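Local coordinates for protein EF-P arginine 32 rhamnosyl-transferase (PDB 5NV8) that belongs to the EarP rhamnosyltransferase family, has the two-domain build of GT-B glycosyltransferases, and holds 2'-deoxy-thymidine-beta-L-rhamnose in this model, at residues W35-Q40 and D377-L382; S168-R173 and A292-Q297; E313-F318 and G336-W341. All blocks are in the same frame, centred on the assembly; numbering follows the deposited sequence.

In the fold
Starting at the N terminus, helix 30-43 comes first, and interaction 1 joins it to helix 378-387 at the far end of the chain. This closes a loop of 336 residues, and the other two contacts nest inside it. Interaction 2 ties helix 169-177 to the end of helix 287-295, with most strands of the six-stranded sheet between them in sequence. Interaction 3 follows in series. It joins 313-318 to 336-341, on two successive helices, and closes a short loop of 17 residues. Interactions 2 and 3 touch where Gln293 OE1 packs 3.9 Å from Phe318 CE1. Interaction 1 touches neither; its centre lies about 16 Å from that of interaction 2.

Interaction 1. Residues W35-Q40 and D377-L382; sequences WRLARQ and DLATAL
Leu37 and Gln40, one turn apart on helix 30-43, meet the first turns of helix 378-387. Leu37 packs by both methyl branches. Its CD1 lies 4.1 Å from Ala379 CB, and its CD2 lies 3.9 Å from Leu382 CD1. CG of Leu37 stands anti to the backbone N (chi1 170°), which carries the branches across to the second helix. The Gln40 chain is extended and runs alongside the methyl of Ala379, with OE1 3.4 Å from Ala379 CB. At the end of the chain Gln40 NE2 comes within 3.2 Å of Asp377 OD2, but the angle is too poor for a hydrogen bond. NE2 donates instead to the backbone O of Arg165. Asp377 is the N-cap of helix 378-387. Its OD2 accepts from Thr380 N at 3.3 Å, from above the carboxylate plane. Its OD1 is bonded to Thr380 OG1 at 2.7 Å, which holds the carboxylate at the helix start. The axes of the two short helix segments approach to 10.4 Å and cross at -63°. The C-terminal helix returns to the N-terminal part of the fold, as in other GT-B enzymes. It lies against helix 30-43, beside the loop carrying Leu163 to Arg165.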
loop_
_atom_site.group_PDB
_atom_site.type_symbol
_atom_site.label_atom_id
_atom_site.label_comp_id
_atom_site.label_asym_id
_atom_site.label_seq_id
_atom_site.Cartn_x
_atom_site.Cartn_y
_atom_site.Cartn_z
ATOM N N TRP A 35 -12.257 -4.901 5.547
ATOM C CA TRP A 35 -13.075 -3.706 5.369
ATOM C C TRP A 35 -13.096 -3.256 3.912
ATOM O O TRP A 35 -14.109 -2.726 3.445
ATOM C CB TRP A 35 -12.567 -2.589 6.287
ATOM C CG TRP A 35 -13.191 -1.236 6.083
ATOM C CD1 TRP A 35 -12.534 -0.057 5.884
ATOM C CD2 TRP A 35 -14.590 -0.917 6.088
ATOM N NE1 TRP A 35 -13.432 0.973 5.750
ATOM C CE2 TRP A 35 -14.702 0.473 5.870
ATOM C CE3 TRP A 35 -15.759 -1.671 6.245
ATOM C CZ2 TRP A 35 -15.934 1.124 5.810
ATOM C CZ3 TRP A 35 -16.981 -1.022 6.183
ATOM C CH2 TRP A 35 -17.058 0.360 5.964
ATOM N N ARG A 36 -12.002 -3.471 3.175
ATOM C CA ARG A 36 -11.989 -3.127 1.755
ATOM C C ARG A 36 -12.858 -4.087 0.950
ATOM O O ARG A 36 -13.649 -3.661 0.099
ATOM C CB ARG A 36 -10.554 -3.130 1.223
ATOM C CG ARG A 36 -10.458 -2.849 -0.264
ATOM C CD ARG A 36 -9.011 -2.760 -0.739
ATOM N NE ARG A 36 -8.201 -1.851 0.071
ATOM C CZ ARG A 36 -8.334 -0.528 0.078
ATOM N NH1 ARG A 36 -9.253 0.058 -0.678
ATOM N NH2 ARG A 36 -7.547 0.211 0.847
ATOM N N LEU A 37 -12.725 -5.390 1.208
ATOM C CA LEU A 37 -13.504 -6.377 0.468
ATOM C C LEU A 37 -14.994 -6.254 0.766
ATOM O O LEU A 37 -15.824 -6.390 -0.140
ATOM C CB LEU A 37 -13.004 -7.784 0.794
ATOM C CG LEU A 37 -13.842 -8.961 0.293
ATOM C CD1 LEU A 37 -13.911 -8.964 -1.224
ATOM C CD2 LEU A 37 -13.272 -10.269 0.807
ATOM N N ALA A 38 -15.350 -5.980 2.026
ATOM C CA ALA A 38 -16.759 -5.959 2.415
ATOM C C ALA A 38 -17.526 -4.843 1.713
ATOM O O ALA A 38 -18.674 -5.044 1.298
ATOM C CB ALA A 38 -16.884 -5.823 3.932
ATOM N N ARG A 39 -16.922 -3.659 1.577
ATOM C CA ARG A 39 -17.592 -2.581 0.853
ATOM C C ARG A 39 -17.750 -2.925 -0.622
ATOM O O ARG A 39 -18.765 -2.587 -1.240
ATOM C CB ARG A 39 -16.820 -1.269 0.991
ATOM C CG ARG A 39 -16.385 -0.917 2.388
ATOM C CD ARG A 39 -15.869 0.513 2.441
ATOM N NE ARG A 39 -14.883 0.807 1.403
ATOM C CZ ARG A 39 -13.571 0.642 1.552
ATOM N NH1 ARG A 39 -13.084 0.182 2.696
ATOM N NH2 ARG A 39 -12.745 0.938 0.558
ATOM N N GLN A 40 -16.751 -3.594 -1.199
ATOM C CA GLN A 40 -16.770 -3.874 -2.630
ATOM C C GLN A 40 -17.860 -4.877 -2.991
ATOM O O GLN A 40 -18.529 -4.726 -4.018
ATOM C CB GLN A 40 -15.397 -4.378 -3.075
ATOM C CG GLN A 40 -15.212 -4.411 -4.581
ATOM C CD GLN A 40 -13.790 -4.735 -4.991
ATOM O OE1 GLN A 40 -13.017 -5.300 -4.215
ATOM N NE2 GLN A 40 -13.438 -4.386 -6.220
ATOM N N ASP A 377 -10.551 -8.608 -10.785
ATOM C CA ASP A 377 -10.188 -8.343 -9.403
ATOM C C ASP A 377 -10.585 -9.516 -8.510
ATOM O O ASP A 377 -11.175 -10.507 -8.950
ATOM C CB ASP A 377 -10.848 -7.052 -8.930
ATOM C CG ASP A 377 -12.361 -7.135 -8.947
ATOM O OD1 ASP A 377 -12.934 -7.292 -10.044
ATOM O OD2 ASP A 377 -12.980 -7.044 -7.868
ATOM N N LEU A 378 -10.267 -9.386 -7.221
ATOM C CA LEU A 378 -10.520 -10.472 -6.282
ATOM C C LEU A 378 -12.003 -10.595 -5.947
ATOM O O LEU A 378 -12.527 -11.711 -5.844
ATOM C CB LEU A 378 -9.702 -10.263 -5.010
ATOM C CG LEU A 378 -9.727 -11.438 -4.033
ATOM C CD1 LEU A 378 -8.887 -12.597 -4.570
ATOM C CD2 LEU A 378 -9.253 -10.999 -2.661
ATOM N N ALA A 379 -12.692 -9.464 -5.765
ATOM C CA ALA A 379 -14.116 -9.516 -5.439
ATOM C C ALA A 379 -14.908 -10.210 -6.540
ATOM O O ALA A 379 -15.793 -11.028 -6.259
ATOM C CB ALA A 379 -14.653 -8.106 -5.191
ATOM N N THR A 380 -14.598 -9.902 -7.803
ATOM C CA THR A 380 -15.219 -10.624 -8.909
ATOM C C THR A 380 -14.809 -12.092 -8.899
ATOM O O THR A 380 -15.625 -12.976 -9.189
ATOM C CB THR A 380 -14.842 -9.968 -10.239
ATOM O OG1 THR A 380 -15.266 -8.599 -10.236
ATOM C CG2 THR A 380 -15.491 -10.701 -11.411
ATOM N N ALA A 381 -13.548 -12.371 -8.551
ATOM C CA ALA A 381 -13.083 -13.753 -8.497
ATOM C C ALA A 381 -13.794 -14.543 -7.406
ATOM O O ALA A 381 -13.967 -15.760 -7.534
ATOM C CB ALA A 381 -11.569 -13.793 -8.282
ATOM N N LEU A 382 -14.220 -13.876 -6.335
ATOM C CA LEU A 382 -14.968 -14.570 -5.295
ATOM C C LEU A 382 -16.431 -14.763 -5.672
ATOM O O LEU A 382 -17.058 -15.726 -5.220
ATOM C CB LEU A 382 -14.855 -13.809 -3.974
ATOM C CG LEU A 382 -13.450 -13.726 -3.373
ATOM C CD1 LEU A 382 -13.457 -12.916 -2.086
ATOM C CD2 LEU A 382 -12.893 -15.119 -3.122
#

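Interaction 2. Residues S168-R173 and A292-Q297; sequences SLLARR and AQWAGQ
The C-terminal end of helix 287-295 meets the first turns of helix 169-177. Leu169 touches the indole of Trp294 near its pyrrole side. Its CD2 lies 3.7 Å from Trp294 CD1 and 3.8 Å from Trp294 CB, and the two side chains cross at about a right angle. Leu170 adds its CD2, 4.4 Å from Trp294 CB. The indole NE1 bonds to the backbone O of Leu164, which fixes the turn of the ring. Helix 287-295 links strands 280-284 and 299-302, parallel neighbours in the six-stranded sheet, so it is the helix of a beta-alpha-beta crossover in a Rossmann-like domain. Arg173 reaches the end of this helix. CG is anti to the backbone N (chi1 -176°), and the chain bends at chi3 (51°). Arg173 CD then lies 3.4 Å from Ala295 O, and NH1 3.0 Å from Trp294 O. The carbonyl end of a helix would probably attract the positive guanidinium. Arg173 NE and NH2 have hydrogen-bond partners just beyond the segments. Leu170 CD2 sits over one face of this group, 4.2 Å above its plane. Gly296 leaves helical geometry with a phi of 81°. Its CA lies at the guanidinium edge, 3.8 Å from Arg173 NH1. Trp276 of helix 268-277 borders both Leu169 and Arg173.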
loop_
_atom_site.group_PDB
_atom_site.type_symbol
_atom_site.label_atom_id
_atom_site.label_comp_id
_atom_site.label_asym_id
_atom_site.label_seq_id
_atom_site.Cartn_x
_atom_site.Cartn_y
_atom_site.Cartn_z
ATOM N N SER A 168 -13.763 1.354 -10.288
ATOM C CA SER A 168 -13.490 2.712 -10.748
ATOM C C SER A 168 -12.217 3.299 -10.145
ATOM O O SER A 168 -12.014 4.515 -10.204
ATOM C CB SER A 168 -14.678 3.624 -10.442
ATOM O OG SER A 168 -14.795 3.857 -9.048
ATOM N N LEU A 169 -11.350 2.462 -9.573
ATOM C CA LEU A 169 -10.171 2.982 -8.886
ATOM C C LEU A 169 -9.201 3.637 -9.862
ATOM O O LEU A 169 -8.787 4.785 -9.663
ATOM C CB LEU A 169 -9.479 1.862 -8.110
ATOM C CG LEU A 169 -8.217 2.295 -7.364
ATOM C CD1 LEU A 169 -8.561 3.348 -6.330
ATOM C CD2 LEU A 169 -7.541 1.099 -6.712
ATOM N N LEU A 170 -8.818 2.914 -10.919
ATOM C CA LEU A 170 -7.882 3.464 -11.894
ATOM C C LEU A 170 -8.425 4.744 -12.520
ATOM O O LEU A 170 -7.676 5.704 -12.736
ATOM C CB LEU A 170 -7.577 2.426 -12.974
ATOM C CG LEU A 170 -6.784 1.182 -12.562
ATOM C CD1 LEU A 170 -6.106 0.568 -13.777
ATOM C CD2 LEU A 170 -5.764 1.502 -11.480
ATOM N N ALA A 171 -9.728 4.779 -12.810
ATOM C CA ALA A 171 -10.322 5.991 -13.369
ATOM C C ALA A 171 -10.294 7.136 -12.364
ATOM O O ALA A 171 -9.999 8.280 -12.729
ATOM C CB ALA A 171 -11.753 5.714 -13.831
ATOM N N ARG A 172 -10.600 6.851 -11.094
ATOM C CA ARG A 172 -10.522 7.886 -10.065
ATOM C C ARG A 172 -9.086 8.341 -9.840
ATOM O O ARG A 172 -8.856 9.491 -9.449
ATOM C CB ARG A 172 -11.125 7.379 -8.754
ATOM C CG ARG A 172 -12.645 7.280 -8.758
ATOM C CD ARG A 172 -13.185 6.894 -7.388
ATOM N NE ARG A 172 -13.185 5.447 -7.187
ATOM C CZ ARG A 172 -12.318 4.802 -6.411
ATOM N NH1 ARG A 172 -11.378 5.476 -5.762
ATOM N NH2 ARG A 172 -12.390 3.481 -6.286
ATOM N N ARG A 173 -8.114 7.457 -10.077
ATOM C CA ARG A 173 -6.711 7.837 -9.948
ATOM C C ARG A 173 -6.315 8.840 -11.025
ATOM O O ARG A 173 -5.688 9.865 -10.734
ATOM C CB ARG A 173 -5.826 6.591 -10.018
ATOM C CG ARG A 173 -4.344 6.856 -9.794
ATOM C CD ARG A 173 -3.493 5.728 -10.358
ATOM N NE ARG A 173 -3.838 5.424 -11.742
ATOM C CZ ARG A 173 -3.148 4.602 -12.529
ATOM N NH1 ARG A 173 -2.066 3.986 -12.070
ATOM N NH2 ARG A 173 -3.541 4.392 -13.779
ATOM N N ALA A 292 -0.435 0.848 -3.370
ATOM C CA ALA A 292 0.615 1.624 -4.020
ATOM C C ALA A 292 0.901 1.113 -5.425
ATOM O O ALA A 292 1.363 1.880 -6.277
ATOM C CB ALA A 292 1.889 1.604 -3.174
ATOM N N GLN A 293 0.642 -0.172 -5.686
ATOM C CA GLN A 293 0.803 -0.689 -7.040
ATOM C C GLN A 293 -0.241 -0.094 -7.978
ATOM O O GLN A 293 0.075 0.261 -9.120
ATOM C CB GLN A 293 0.735 -2.220 -7.034
ATOM C CG GLN A 293 1.921 -2.889 -6.336
ATOM C CD GLN A 293 1.799 -4.404 -6.253
ATOM O OE1 GLN A 293 1.860 -5.099 -7.267
ATOM N NE2 GLN A 293 1.629 -4.920 -5.041
ATOM N N TRP A 294 -1.488 0.033 -7.513
ATOM C CA TRP A 294 -2.508 0.725 -8.292
ATOM C C TRP A 294 -2.217 2.213 -8.428
ATOM O O TRP A 294 -2.666 2.831 -9.399
ATOM C CB TRP A 294 -3.893 0.530 -7.671
ATOM C CG TRP A 294 -4.313 -0.911 -7.486
ATOM C CD1 TRP A 294 -4.885 -1.454 -6.373
ATOM C CD2 TRP A 294 -4.201 -1.983 -8.440
ATOM N NE1 TRP A 294 -5.135 -2.790 -6.569
ATOM C CE2 TRP A 294 -4.724 -3.140 -7.829
ATOM C CE3 TRP A 294 -3.713 -2.074 -9.747
ATOM C CZ2 TRP A 294 -4.769 -4.371 -8.479
ATOM C CZ3 TRP A 294 -3.754 -3.297 -10.387
ATOM C CH2 TRP A 294 -4.279 -4.430 -9.754
ATOM N N ALA A 295 -1.471 2.799 -7.485
ATOM C CA ALA A 295 -1.114 4.212 -7.585
ATOM C C ALA A 295 -0.237 4.495 -8.802
ATOM O O ALA A 295 -0.264 5.610 -9.336
ATOM C CB ALA A 295 -0.409 4.674 -6.309
ATOM N N GLY A 296 0.550 3.514 -9.245
ATOM C CA GLY A 296 1.326 3.650 -10.461
ATOM C C GLY A 296 2.634 4.409 -10.344
ATOM O O GLY A 296 3.320 4.575 -11.360
ATOM N N GLN A 297 3.010 4.869 -9.152
ATOM C CA GLN A 297 4.259 5.593 -8.959
ATOM C C GLN A 297 5.348 4.663 -8.444
ATOM O O GLN A 297 5.059 3.573 -7.942
ATOM C CB GLN A 297 4.055 6.751 -7.972
ATOM C CG GLN A 297 2.868 7.637 -8.295
ATOM C CD GLN A 297 3.149 8.588 -9.442
ATOM O OE1 GLN A 297 3.096 8.200 -10.609
ATOM N NE2 GLN A 297 3.444 9.842 -9.114
#

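Interaction 3. Residues E313-F318 and G336-W341; sequences EKLEAF and GLWRAW
Glu316 OE1 is gripped by two nitrogens of Arg339. Arg339 NH2 donates to Glu316 OE1 at 2.6 Å, and Arg339 NE to the same oxygen at 2.8 Å. The guanidinium therefore meets this one oxygen side-on, and OE1 lies in the guanidinium plane. NE uses the syn lone pair of OE1, while NH2 approaches on the syn side but tilted out of the carboxylate plane. Arg339 NE also makes a weak bond to Glu316 OE2 at 2.8 Å. Both clear bonds go to one oxygen and the carboxylate and guanidinium planes are 46° apart, so this is not the flat, paired form of the salt bridge. The Glu316 chain is bent at chi2 (-92°), which swings its carboxylate over to Arg339, whose chain is extended from CG to NE. The salt bridge lies at the partly exposed margin of the contact.

Helices 315-322 and 328-343 follow each other in the chain, and this contact packs them against each other. Their buried faces meet beneath the salt bridge. Leu315 sits between the polar and aromatic parts: its CD1 lies 4.3 Å from Arg339 CG, and its CD2 reaches the edge of the Trp338 ring, 4.2 Å from CE3. Phe318, one turn further along, meets the six-membered ring of Trp338. The planes are 27° apart and slid past each other, with centroids 5.6 Å apart, so the rings barely overlap. The closest atoms are Phe318 CE2 and Trp338 CZ3, at a tight 3.3 Å, and CZ3 lies at the edge of the Phe318 ring. Tyr322 meets both rings. Phe289 and Trp301 pack edge-to-face with Phe318, which extends this aromatic cluster to helix 287-295 and strand 299-302.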
loop_
_atom_site.group_PDB
_atom_site.type_symbol
_atom_site.label_atom_id
_atom_site.label_comp_id
_atom_site.label_asym_id
_atom_site.label_seq_id
_atom_site.Cartn_x
_atom_site.Cartn_y
_atom_site.Cartn_z
ATOM N N GLU A 313 12.096 -13.917 2.364
ATOM C CA GLU A 313 11.530 -15.176 1.891
ATOM C C GLU A 313 10.607 -14.943 0.700
ATOM O O GLU A 313 10.876 -15.426 -0.396
ATOM C CB GLU A 313 10.770 -15.879 3.019
ATOM N N LYS A 314 9.521 -14.203 0.918
ATOM C CA LYS A 314 8.557 -13.904 -0.133
ATOM C C LYS A 314 8.866 -12.606 -0.863
ATOM O O LYS A 314 8.115 -12.220 -1.765
ATOM C CB LYS A 314 7.138 -13.847 0.449
ATOM C CG LYS A 314 6.899 -14.840 1.572
ATOM C CD LYS A 314 5.420 -15.151 1.729
ATOM N N LEU A 315 9.962 -11.937 -0.506
ATOM C CA LEU A 315 10.318 -10.684 -1.156
ATOM C C LEU A 315 10.834 -10.935 -2.569
ATOM O O LEU A 315 10.326 -10.360 -3.538
ATOM C CB LEU A 315 11.339 -9.937 -0.287
ATOM C CG LEU A 315 11.886 -8.549 -0.644
ATOM C CD1 LEU A 315 13.042 -8.607 -1.626
ATOM C CD2 LEU A 315 10.759 -7.695 -1.199
ATOM N N GLU A 316 11.817 -11.830 -2.714
ATOM C CA GLU A 316 12.389 -12.083 -4.034
ATOM C C GLU A 316 11.394 -12.764 -4.968
ATOM O O GLU A 316 11.483 -12.598 -6.192
ATOM C CB GLU A 316 13.675 -12.907 -3.905
ATOM C CG GLU A 316 14.601 -12.461 -2.767
ATOM C CD GLU A 316 15.654 -11.444 -3.207
ATOM O OE1 GLU A 316 15.803 -11.210 -4.426
ATOM O OE2 GLU A 316 16.340 -10.877 -2.328
ATOM N N ALA A 317 10.436 -13.522 -4.423
ATOM C CA ALA A 317 9.391 -14.079 -5.274
ATOM C C ALA A 317 8.520 -12.979 -5.861
ATOM O O ALA A 317 7.984 -13.136 -6.961
ATOM C CB ALA A 317 8.536 -15.090 -4.505
ATOM N N PHE A 318 8.383 -11.851 -5.159
ATOM C CA PHE A 318 7.658 -10.729 -5.745
ATOM C C PHE A 318 8.469 -10.064 -6.852
ATOM O O PHE A 318 7.917 -9.675 -7.887
ATOM C CB PHE A 318 7.288 -9.705 -4.675
ATOM C CG PHE A 318 6.673 -8.464 -5.241
ATOM C CD1 PHE A 318 5.478 -8.535 -5.937
ATOM C CD2 PHE A 318 7.302 -7.240 -5.119
ATOM C CE1 PHE A 318 4.908 -7.404 -6.481
ATOM C CE2 PHE A 318 6.737 -6.103 -5.664
ATOM C CZ PHE A 318 5.540 -6.183 -6.346
ATOM N N GLY A 336 18.761 -3.751 -5.636
ATOM C CA GLY A 336 19.510 -3.190 -4.527
ATOM C C GLY A 336 18.681 -2.277 -3.647
ATOM O O GLY A 336 18.955 -2.150 -2.452
ATOM N N LEU A 337 17.658 -1.641 -4.219
ATOM C CA LEU A 337 16.803 -0.751 -3.440
ATOM C C LEU A 337 15.899 -1.537 -2.502
ATOM O O LEU A 337 15.797 -1.225 -1.312
ATOM C CB LEU A 337 15.961 0.127 -4.370
ATOM C CG LEU A 337 15.176 1.260 -3.694
ATOM C CD1 LEU A 337 16.020 2.027 -2.674
ATOM C CD2 LEU A 337 14.555 2.200 -4.724
ATOM N N TRP A 338 15.227 -2.559 -3.025
ATOM C CA TRP A 338 14.216 -3.269 -2.251
ATOM C C TRP A 338 14.841 -4.248 -1.263
ATOM O O TRP A 338 14.335 -4.413 -0.147
ATOM C CB TRP A 338 13.256 -3.987 -3.201
ATOM C CG TRP A 338 12.268 -3.069 -3.845
ATOM C CD1 TRP A 338 12.527 -1.869 -4.441
ATOM C CD2 TRP A 338 10.858 -3.281 -3.968
ATOM N NE1 TRP A 338 11.361 -1.317 -4.922
ATOM C CE2 TRP A 338 10.323 -2.168 -4.646
ATOM C CE3 TRP A 338 9.995 -4.306 -3.568
ATOM C CZ2 TRP A 338 8.966 -2.049 -4.933
ATOM C CZ3 TRP A 338 8.650 -4.186 -3.853
ATOM C CH2 TRP A 338 8.147 -3.065 -4.528
ATOM N N ARG A 339 15.933 -4.911 -1.652
ATOM C CA ARG A 339 16.609 -5.816 -0.727
ATOM C C ARG A 339 17.206 -5.051 0.448
ATOM O O ARG A 339 17.182 -5.534 1.586
ATOM C CB ARG A 339 17.696 -6.603 -1.457
ATOM C CG ARG A 339 17.169 -7.663 -2.407
ATOM C CD ARG A 339 18.280 -8.208 -3.289
ATOM N NE ARG A 339 17.839 -9.350 -4.083
ATOM C CZ ARG A 339 18.556 -9.908 -5.052
ATOM N NH1 ARG A 339 19.756 -9.427 -5.350
ATOM N NH2 ARG A 339 18.075 -10.946 -5.722
ATOM N N ALA A 340 17.738 -3.853 0.191
ATOM C CA ALA A 340 18.369 -3.070 1.249
ATOM C C ALA A 340 17.367 -2.675 2.328
ATOM O O ALA A 340 17.681 -2.723 3.524
ATOM C CB ALA A 340 19.030 -1.831 0.650
ATOM N N TRP A 341 16.158 -2.281 1.925
ATOM C CA TRP A 341 15.109 -1.902 2.865
ATOM C C TRP A 341 14.608 -3.077 3.694
ATOM O O TRP A 341 13.921 -2.858 4.697
ATOM C CB TRP A 341 13.948 -1.263 2.095
ATOM C CG TRP A 341 12.961 -0.490 2.929
ATOM C CD1 TRP A 341 11.608 -0.677 2.975
ATOM C CD2 TRP A 341 13.243 0.601 3.818
ATOM N NE1 TRP A 341 11.032 0.223 3.838
ATOM C CE2 TRP A 341 12.013 1.018 4.370
ATOM C CE3 TRP A 341 14.413 1.262 4.204
ATOM C CZ2 TRP A 341 11.922 2.065 5.289
ATOM C CZ3 TRP A 341 14.322 2.302 5.115
ATOM C CH2 TRP A 341 13.085 2.692 5.647
#